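Local structure of beta-lactamase (Francisella tularensis subsp. tularensis, 3P09) at residues 73-78 against 117-122; 87-92 against 133-138; 103-106 against 112-115. The protein probably hydrolyses the beta-lactam ring of antibiotics to a substituted beta-amino acid. One frame throughout, in Å; residues are numbered along the deposited sequence.

Interaction 1: residues 73-78 against 117-122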
loop_
_atom_site.group_PDB
_atom_site.type_symbol
_atom_site.label_atom_id
_atom_site.label_comp_id
_atom_site.label_asym_id
_atom_site.label_seq_id
_atom_site.Cartn_x
_atom_site.Cartn_y
_atom_site.Cartn_z
ATOM N N ALA A 73 -2.970 -9.490 6.924
ATOM C CA ALA A 73 -3.253 -9.997 8.260
ATOM C C ALA A 73 -4.561 -10.773 8.297
ATOM O O ALA A 73 -4.671 -11.800 8.962
ATOM C CB ALA A 73 -3.292 -8.848 9.262
ATOM N N ILE A 74 -5.568 -10.257 7.605
ATOM C CA ILE A 74 -6.856 -10.930 7.554
ATOM C C ILE A 74 -6.730 -12.291 6.877
ATOM O O ILE A 74 -7.319 -13.277 7.324
ATOM C CB ILE A 74 -7.890 -10.058 6.812
ATOM C CG1 ILE A 74 -8.230 -8.828 7.658
ATOM C CG2 ILE A 74 -9.154 -10.871 6.465
ATOM C CD1 ILE A 74 -9.115 -9.154 8.863
ATOM N N LEU A 75 -5.952 -12.357 5.802
ATOM C CA LEU A 75 -5.770 -13.623 5.085
ATOM C C LEU A 75 -5.023 -14.645 5.936
ATOM O O LEU A 75 -5.325 -15.847 5.910
ATOM C CB LEU A 75 -5.031 -13.386 3.767
ATOM C CG LEU A 75 -5.830 -12.574 2.738
ATOM C CD1 LEU A 75 -4.966 -12.119 1.582
ATOM C CD2 LEU A 75 -6.997 -13.394 2.231
ATOM N N ASP A 76 -4.041 -14.166 6.687
ATOM C CA ASP A 76 -3.297 -15.020 7.598
ATOM C C ASP A 76 -4.282 -15.534 8.647
ATOM O O ASP A 76 -4.299 -16.719 8.975
ATOM C CB ASP A 76 -2.152 -14.209 8.227
ATOM C CG ASP A 76 -1.477 -14.922 9.397
ATOM O OD1 ASP A 76 -0.495 -15.657 9.165
ATOM O OD2 ASP A 76 -1.907 -14.716 10.554
ATOM N N TYR A 77 -5.126 -14.637 9.152
ATOM C CA TYR A 77 -6.136 -15.015 10.144
ATOM C C TYR A 77 -7.001 -16.142 9.599
ATOM O O TYR A 77 -7.243 -17.153 10.275
ATOM C CB TYR A 77 -7.008 -13.809 10.499
ATOM C CG TYR A 77 -7.902 -14.018 11.702
ATOM C CD1 TYR A 77 -7.458 -13.700 12.980
ATOM C CD2 TYR A 77 -9.180 -14.538 11.563
ATOM C CE1 TYR A 77 -8.264 -13.891 14.092
ATOM C CE2 TYR A 77 -10.001 -14.729 12.672
ATOM C CZ TYR A 77 -9.536 -14.401 13.930
ATOM O OH TYR A 77 -10.337 -14.591 15.034
ATOM N N ASP A 78 -7.441 -15.984 8.358
ATOM C CA ASP A 78 -8.299 -16.981 7.727
ATOM C C ASP A 78 -7.614 -18.344 7.671
ATOM O O ASP A 78 -8.255 -19.379 7.861
ATOM C CB ASP A 78 -8.735 -16.541 6.326
ATOM C CG ASP A 78 -9.612 -17.579 5.642
ATOM O OD1 ASP A 78 -10.799 -17.688 6.015
ATOM O OD2 ASP A 78 -9.121 -18.288 4.739
ATOM N N GLN A 117 -15.294 -9.555 0.951
ATOM C CA GLN A 117 -15.795 -8.350 0.291
ATOM C C GLN A 117 -15.214 -7.088 0.920
ATOM O O GLN A 117 -14.998 -6.079 0.234
ATOM C CB GLN A 117 -17.328 -8.292 0.353
ATOM C CG GLN A 117 -17.993 -9.296 -0.581
ATOM C CD GLN A 117 -19.491 -9.319 -0.436
ATOM O OE1 GLN A 117 -20.017 -9.351 0.678
ATOM N NE2 GLN A 117 -20.197 -9.292 -1.567
ATOM N N LEU A 118 -14.991 -7.131 2.228
ATOM C CA LEU A 118 -14.413 -5.989 2.933
ATOM C C LEU A 118 -12.940 -5.848 2.583
ATOM O O LEU A 118 -12.428 -4.742 2.499
ATOM C CB LEU A 118 -14.598 -6.130 4.450
ATOM C CG LEU A 118 -16.041 -5.916 4.905
ATOM C CD1 LEU A 118 -16.352 -6.623 6.236
ATOM C CD2 LEU A 118 -16.327 -4.427 4.999
ATOM N N ASN A 119 -12.259 -6.977 2.394
ATOM C CA ASN A 119 -10.876 -6.939 1.937
ATOM C C ASN A 119 -10.770 -6.214 0.610
ATOM O O ASN A 119 -9.912 -5.364 0.429
ATOM C CB ASN A 119 -10.310 -8.349 1.759
ATOM C CG ASN A 119 -9.948 -9.010 3.063
ATOM O OD1 ASN A 119 -9.788 -8.349 4.094
ATOM N ND2 ASN A 119 -9.771 -10.324 3.020
ATOM N N TYR A 120 -11.638 -6.593 -0.331
ATOM C CA TYR A 120 -11.664 -5.974 -1.648
ATOM C C TYR A 120 -11.861 -4.478 -1.509
ATOM O O TYR A 120 -11.144 -3.683 -2.115
ATOM C CB TYR A 120 -12.782 -6.618 -2.487
ATOM C CG TYR A 120 -13.162 -5.864 -3.736
ATOM C CD1 TYR A 120 -14.197 -4.931 -3.725
ATOM C CD2 TYR A 120 -12.504 -6.095 -4.936
ATOM C CE1 TYR A 120 -14.560 -4.244 -4.886
ATOM C CE2 TYR A 120 -12.861 -5.406 -6.098
ATOM C CZ TYR A 120 -13.888 -4.489 -6.065
ATOM O OH TYR A 120 -14.239 -3.810 -7.227
ATOM N N ALA A 121 -12.836 -4.091 -0.692
ATOM C CA ALA A 121 -13.119 -2.684 -0.437
ATOM C C ALA A 121 -11.904 -1.951 0.137
ATOM O O ALA A 121 -11.598 -0.835 -0.292
ATOM C CB ALA A 121 -14.288 -2.555 0.522
ATOM N N ALA A 122 -11.242 -2.566 1.121
ATOM C CA ALA A 122 -10.080 -1.958 1.773
ATOM C C ALA A 122 -8.938 -1.729 0.790
ATOM O O ALA A 122 -8.273 -0.687 0.828
ATOM C CB ALA A 122 -9.602 -2.808 2.954
#

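Interaction 2: residues 87-92 against 133-138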
loop_
_atom_site.group_PDB
_atom_site.type_symbol
_atom_site.label_atom_id
_atom_site.label_comp_id
_atom_site.label_asym_id
_atom_site.label_seq_id
_atom_site.Cartn_x
_atom_site.Cartn_y
_atom_site.Cartn_z
ATOM N N LYS A 87 -17.244 -15.045 6.430
ATOM C CA LYS A 87 -17.996 -14.563 7.590
ATOM C C LYS A 87 -18.733 -13.269 7.282
ATOM O O LYS A 87 -18.141 -12.322 6.766
ATOM C CB LYS A 87 -17.064 -14.357 8.790
ATOM C CG LYS A 87 -17.705 -13.615 9.950
ATOM C CD LYS A 87 -16.873 -13.716 11.228
ATOM C CE LYS A 87 -17.078 -15.060 11.922
ATOM N NZ LYS A 87 -16.419 -15.120 13.263
ATOM N N LYS A 88 -20.021 -13.226 7.621
ATOM C CA LYS A 88 -20.872 -12.084 7.306
ATOM C C LYS A 88 -20.781 -10.998 8.363
ATOM O O LYS A 88 -20.982 -11.258 9.549
ATOM C CB LYS A 88 -22.334 -12.530 7.149
ATOM C CG LYS A 88 -22.578 -13.468 5.974
ATOM C CD LYS A 88 -23.975 -14.088 6.029
ATOM C CE LYS A 88 -24.108 -15.261 5.056
ATOM N NZ LYS A 88 -25.494 -15.830 4.996
ATOM N N ILE A 89 -20.481 -9.782 7.927
ATOM C CA ILE A 89 -20.327 -8.655 8.833
ATOM C C ILE A 89 -21.382 -7.606 8.535
ATOM O O ILE A 89 -21.459 -7.108 7.423
ATOM C CB ILE A 89 -18.949 -7.959 8.669
ATOM C CG1 ILE A 89 -17.802 -8.982 8.673
ATOM C CG2 ILE A 89 -18.761 -6.920 9.762
ATOM C CD1 ILE A 89 -17.754 -9.859 9.941
ATOM N N PRO A 90 -22.204 -7.267 9.535
ATOM C CA PRO A 90 -23.151 -6.154 9.402
ATOM C C PRO A 90 -22.442 -4.827 9.139
ATOM O O PRO A 90 -21.437 -4.527 9.775
ATOM C CB PRO A 90 -23.838 -6.122 10.771
ATOM C CG PRO A 90 -23.744 -7.523 11.264
ATOM C CD PRO A 90 -22.404 -8.018 10.784
ATOM N N ILE A 91 -22.947 -4.053 8.186
ATOM C CA ILE A 91 -22.415 -2.720 7.932
ATOM C C ILE A 91 -23.384 -1.716 8.548
ATOM O O ILE A 91 -24.531 -1.626 8.122
ATOM C CB ILE A 91 -22.278 -2.437 6.421
ATOM C CG1 ILE A 91 -21.440 -3.528 5.748
ATOM C CG2 ILE A 91 -21.664 -1.067 6.183
ATOM C CD1 ILE A 91 -20.139 -3.823 6.458
ATOM N N ASN A 92 -22.926 -0.984 9.560
ATOM C CA ASN A 92 -23.776 -0.028 10.271
ATOM C C ASN A 92 -23.401 1.414 9.925
ATOM O O ASN A 92 -22.270 1.686 9.527
ATOM C CB ASN A 92 -23.666 -0.250 11.786
ATOM C CG ASN A 92 -24.027 -1.675 12.193
ATOM O OD1 ASN A 92 -25.024 -2.231 11.731
ATOM N ND2 ASN A 92 -23.209 -2.274 13.046
ATOM N N LEU A 133 -12.295 -4.054 9.373
ATOM C CA LEU A 133 -11.353 -5.167 9.331
ATOM C C LEU A 133 -10.419 -5.159 10.531
ATOM O O LEU A 133 -10.140 -6.215 11.112
ATOM C CB LEU A 133 -10.547 -5.147 8.028
ATOM C CG LEU A 133 -11.362 -5.518 6.775
ATOM C CD1 LEU A 133 -10.531 -5.333 5.542
ATOM C CD2 LEU A 133 -11.872 -6.966 6.846
ATOM N N VAL A 134 -9.944 -3.971 10.901
ATOM C CA VAL A 134 -9.093 -3.818 12.084
ATOM C C VAL A 134 -9.836 -4.342 13.310
ATOM O O VAL A 134 -9.284 -5.090 14.110
ATOM C CB VAL A 134 -8.698 -2.337 12.324
ATOM C CG1 VAL A 134 -8.161 -2.137 13.749
ATOM C CG2 VAL A 134 -7.685 -1.880 11.296
ATOM N N ARG A 135 -11.103 -3.963 13.438
ATOM C CA ARG A 135 -11.918 -4.451 14.540
ATOM C C ARG A 135 -12.085 -5.970 14.482
ATOM O O ARG A 135 -11.895 -6.656 15.477
ATOM C CB ARG A 135 -13.287 -3.765 14.534
ATOM C CG ARG A 135 -14.162 -4.130 15.734
ATOM C CD ARG A 135 -15.576 -3.614 15.557
ATOM N NE ARG A 135 -16.251 -4.318 14.473
ATOM C CZ ARG A 135 -17.058 -3.742 13.586
ATOM N NH1 ARG A 135 -17.300 -2.438 13.638
ATOM N NH2 ARG A 135 -17.622 -4.475 12.641
ATOM N N GLU A 136 -12.446 -6.502 13.316
ATOM C CA GLU A 136 -12.696 -7.943 13.193
ATOM C C GLU A 136 -11.417 -8.760 13.342
ATOM O O GLU A 136 -11.467 -9.948 13.663
ATOM C CB GLU A 136 -13.406 -8.287 11.873
ATOM C CG GLU A 136 -14.774 -7.600 11.692
ATOM C CD GLU A 136 -15.768 -7.960 12.788
ATOM O OE1 GLU A 136 -15.723 -9.112 13.276
ATOM O OE2 GLU A 136 -16.592 -7.089 13.157
ATOM N N LEU A 137 -10.272 -8.118 13.130
ATOM C CA LEU A 137 -8.968 -8.759 13.337
ATOM C C LEU A 137 -8.644 -8.857 14.825
ATOM O O LEU A 137 -7.814 -9.669 15.246
ATOM C CB LEU A 137 -7.854 -7.964 12.628
ATOM C CG LEU A 137 -6.457 -8.599 12.645
ATOM C CD1 LEU A 137 -6.394 -9.845 11.753
ATOM C CD2 LEU A 137 -5.397 -7.603 12.227
ATOM N N GLY A 138 -9.292 -8.013 15.616
ATOM C CA GLY A 138 -9.039 -7.957 17.045
ATOM C C GLY A 138 -8.336 -6.683 17.486
ATOM O O GLY A 138 -7.898 -6.582 18.626
HETATM O O HOH W 1 -19.987 -3.419 11.785
#

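Interaction 3: residues 103-106 against 112-115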
loop_
_atom_site.group_PDB
_atom_site.type_symbol
_atom_site.label_atom_id
_atom_site.label_comp_id
_atom_site.label_asym_id
_atom_site.label_seq_id
_atom_site.Cartn_x
_atom_site.Cartn_y
_atom_site.Cartn_z
ATOM N N PRO A 103 -16.616 3.890 -1.060
ATOM C CA PRO A 103 -17.289 3.532 -2.309
ATOM C C PRO A 103 -18.116 2.248 -2.212
ATOM O O PRO A 103 -19.178 2.201 -2.803
ATOM C CB PRO A 103 -16.133 3.395 -3.310
ATOM C CG PRO A 103 -14.923 3.148 -2.469
ATOM C CD PRO A 103 -15.152 3.925 -1.197
ATOM N N ILE A 104 -17.658 1.245 -1.470
ATOM C CA ILE A 104 -18.431 0.018 -1.317
ATOM C C ILE A 104 -19.301 0.040 -0.047
ATOM O O ILE A 104 -20.496 -0.210 -0.104
ATOM C CB ILE A 104 -17.518 -1.234 -1.291
ATOM C CG1 ILE A 104 -16.822 -1.433 -2.635
ATOM C CG2 ILE A 104 -18.324 -2.487 -0.965
ATOM C CD1 ILE A 104 -15.691 -0.487 -2.903
ATOM N N THR A 105 -18.703 0.353 1.097
ATOM C CA THR A 105 -19.436 0.246 2.345
ATOM C C THR A 105 -20.660 1.168 2.379
ATOM O O THR A 105 -21.695 0.803 2.931
ATOM C CB THR A 105 -18.531 0.455 3.563
ATOM O OG1 THR A 105 -17.833 1.704 3.447
ATOM C CG2 THR A 105 -17.510 -0.691 3.642
ATOM N N ALA A 106 -20.550 2.343 1.773
ATOM C CA ALA A 106 -21.655 3.288 1.787
ATOM C C ALA A 106 -22.872 2.753 1.032
ATOM O O ALA A 106 -23.992 3.228 1.233
ATOM C CB ALA A 106 -21.214 4.639 1.205
ATOM N N THR A 112 -25.192 -6.749 5.009
ATOM C CA THR A 112 -23.948 -7.365 5.455
ATOM C C THR A 112 -23.009 -7.554 4.282
ATOM O O THR A 112 -23.447 -7.659 3.147
ATOM C CB THR A 112 -24.167 -8.758 6.073
ATOM O OG1 THR A 112 -24.671 -9.641 5.062
ATOM C CG2 THR A 112 -25.141 -8.698 7.249
ATOM N N LEU A 113 -21.720 -7.614 4.581
ATOM C CA LEU A 113 -20.679 -7.910 3.601
ATOM C C LEU A 113 -19.790 -9.012 4.196
ATOM O O LEU A 113 -19.578 -9.042 5.414
ATOM C CB LEU A 113 -19.834 -6.658 3.329
ATOM C CG LEU A 113 -20.471 -5.552 2.478
ATOM C CD1 LEU A 113 -19.497 -4.366 2.322
ATOM C CD2 LEU A 113 -20.843 -6.107 1.118
ATOM N N THR A 114 -19.277 -9.916 3.362
ATOM C CA THR A 114 -18.337 -10.919 3.869
ATOM C C THR A 114 -16.993 -10.255 4.171
ATOM O O THR A 114 -16.704 -9.172 3.672
ATOM C CB THR A 114 -18.082 -12.042 2.865
ATOM O OG1 THR A 114 -17.413 -11.500 1.726
ATOM C CG2 THR A 114 -19.394 -12.697 2.431
ATOM N N ILE A 115 -16.172 -10.909 4.989
ATOM C CA ILE A 115 -14.807 -10.438 5.219
ATOM C C ILE A 115 -14.068 -10.257 3.884
ATOM O O ILE A 115 -13.363 -9.261 3.677
ATOM C CB ILE A 115 -14.043 -11.421 6.132
ATOM C CG1 ILE A 115 -14.580 -11.353 7.570
ATOM C CG2 ILE A 115 -12.530 -11.166 6.082
ATOM C CD1 ILE A 115 -14.199 -10.083 8.327
#

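Interaction 1: residues 73-78 against 117-122
Asn-119 ND2 is hydrogen-bonded to Tyr-205 OH, and the amide that carries it packs on Ile-74 of the facing helix. The methyl Ile-74 CG2 carries most of the touch. It lies 3.5 Å from Asn-119 OD1 and is equally close to Asn-119 ND2, so it sits beside both amide oxygen and nitrogen. Ile-74 CB comes in behind the methyl, 3.7 Å from Asn-119 OD1. The two side chains cross obliquely. In Asn-119, CG stands beside its own backbone N (chi1 -77°), and this swings the amide across the gap to Ile-74. Leu-75 adds a looser touch, with its CD2 4.2 Å from Asn-119 ND2.

The contact joins helix 66-80 to helix 115-123 in the helical part of the class A beta-lactamase fold. Leu-133 of helix 127-137 also packs on Asn-119, and Leu-75 also packs on helix 196-208.

The chemistry is uneven. The nitrogen end of the buried amide bonds a tyrosine hydroxyl. The other end, Asn-119 OD1, has no polar partner in the model and faces hydrocarbon. The two segments are therefore joined by van der Waals packing, and the bond to Tyr-205 holds the amide from outside them.

Interaction 2: residues 87-92 against 133-138
Ile-89 of the short strand 88-90 packs against Arg-135 and Glu-136 in the last turn of helix 127-137. That helix ends in a Schellman motif. Gly-138 takes a positive phi (110°), and its N bonds back to Arg-135 O, with a weaker bond to Val-134 O.

The two charged side chains form a pair within the helix. Glu-136 is bent at its second torsion (chi2 -60°), which folds its carboxylate over to its neighbour. Arg-135 starts out extended and bends at chi3 (68°), which brings the guanidinium around to meet it. The grip is side-on, and both nitrogens use one oxygen. Arg-135 NH2 lies 2.9 Å from Glu-136 OE2, and Arg-135 NE is 3.1 Å from the same atom. NH2 meets the anti lone pair of that oxygen, whereas NE approaches from above the carboxylate plane. The oxygen stays in the guanidinium plane for both. Asp-95 makes a further salt bridge to Arg-135 NH1 on the same group.

Ile-89 touches the pair with two branches. Its CG2 stands opposite the backbone N and its CG1 beside that N, so the two branches part. CG2 sits at the guanidinium edge, 3.9 Å from Arg-135 NH2 and nearly as close to Glu-136 OE2. CD1, at the end of the other branch, is 4.0 Å from Glu-136 CD. Ile-89 thus gives the ion pair an apolar neighbour, while Leu-118 and Ile-132 also pack on Ile-89. Lys-87 NZ is not in contact with the carboxylate, but its charge probably adds weak attraction.

A water completes the join. It donates to Pro-90 O at 2.7 Å and accepts from Arg-135 NH2, also at 2.7 Å.

Interaction 3: residues 103-106 against 112-115
Leu-113 and Ile-104 form the main apolar touch. Ile-104 CG2 meets Leu-113 CD1 at 4.0 Å, methyl to methyl, and the side chains cross at about a right angle. Thr-105 offers a second methyl to the same leucine tip, with its CG2 4.4 Å from Leu-113 CD1. One methyl of Leu-113 therefore serves both neighbours. The leucine reaches them because its chain runs out straight beyond CG, with CD1 anti to CA (chi2 179°). Ile-104 starts toward the strand, but its CD1 end turns away, and CG2 alone makes the close approach. Leu-118 of helix 115-123 also packs on Leu-113 and Thr-105, and so backs the apolar cluster.

Polar bonds of the loop go to Asp-126. Both of its carboxylate oxygens hold the loop: OD1 bonds Thr-105 OG1 and OD2 bonds Ile-104 N. The threonine thus splits its roles, with the hydroxyl on the aspartate and the methyl turned to the leucine.

The backbone of 112-115 has its own partners. Leu-113 pairs with Ile-89 in a two-stranded antiparallel sheet. At the end of the strand, Thr-114 is the N-cap of helix 115-123. Its OG1 caps Gln-117 N, and Gln-117 OE1 bonds Thr-114 N in return, a capping box.

Asp-126 follows Ser-125, which probably corresponds to the serine of the SDN motif of class A beta-lactamases. A loop tied to that aspartate and packed on a small two-stranded sheet is consistent with the helical domain of this family, probably near the active site.

How the interactions relate
From the N terminus, the chain passes 73-78 on helix 66-80, then 87-92 on the first small strand, then the loop 103-106. Interaction 3 closes first, over a short loop, when 112-115 comes back as the second strand. Interaction 1 closes next, at 117-122. Interaction 2 closes last, at 133-138. Interaction 3 lies within the spans of both others, while interactions 1 and 2 cross. Strands 88-90 and 112-114 pair directly, which joins interactions 2 and 3. Ile-74 CG2 packs on Ile-115 CG2, which joins interactions 1 and 3. Together the contacts tie helices 66-80, 115-123 and 127-137 to the two-stranded sheet and the loop between its strands.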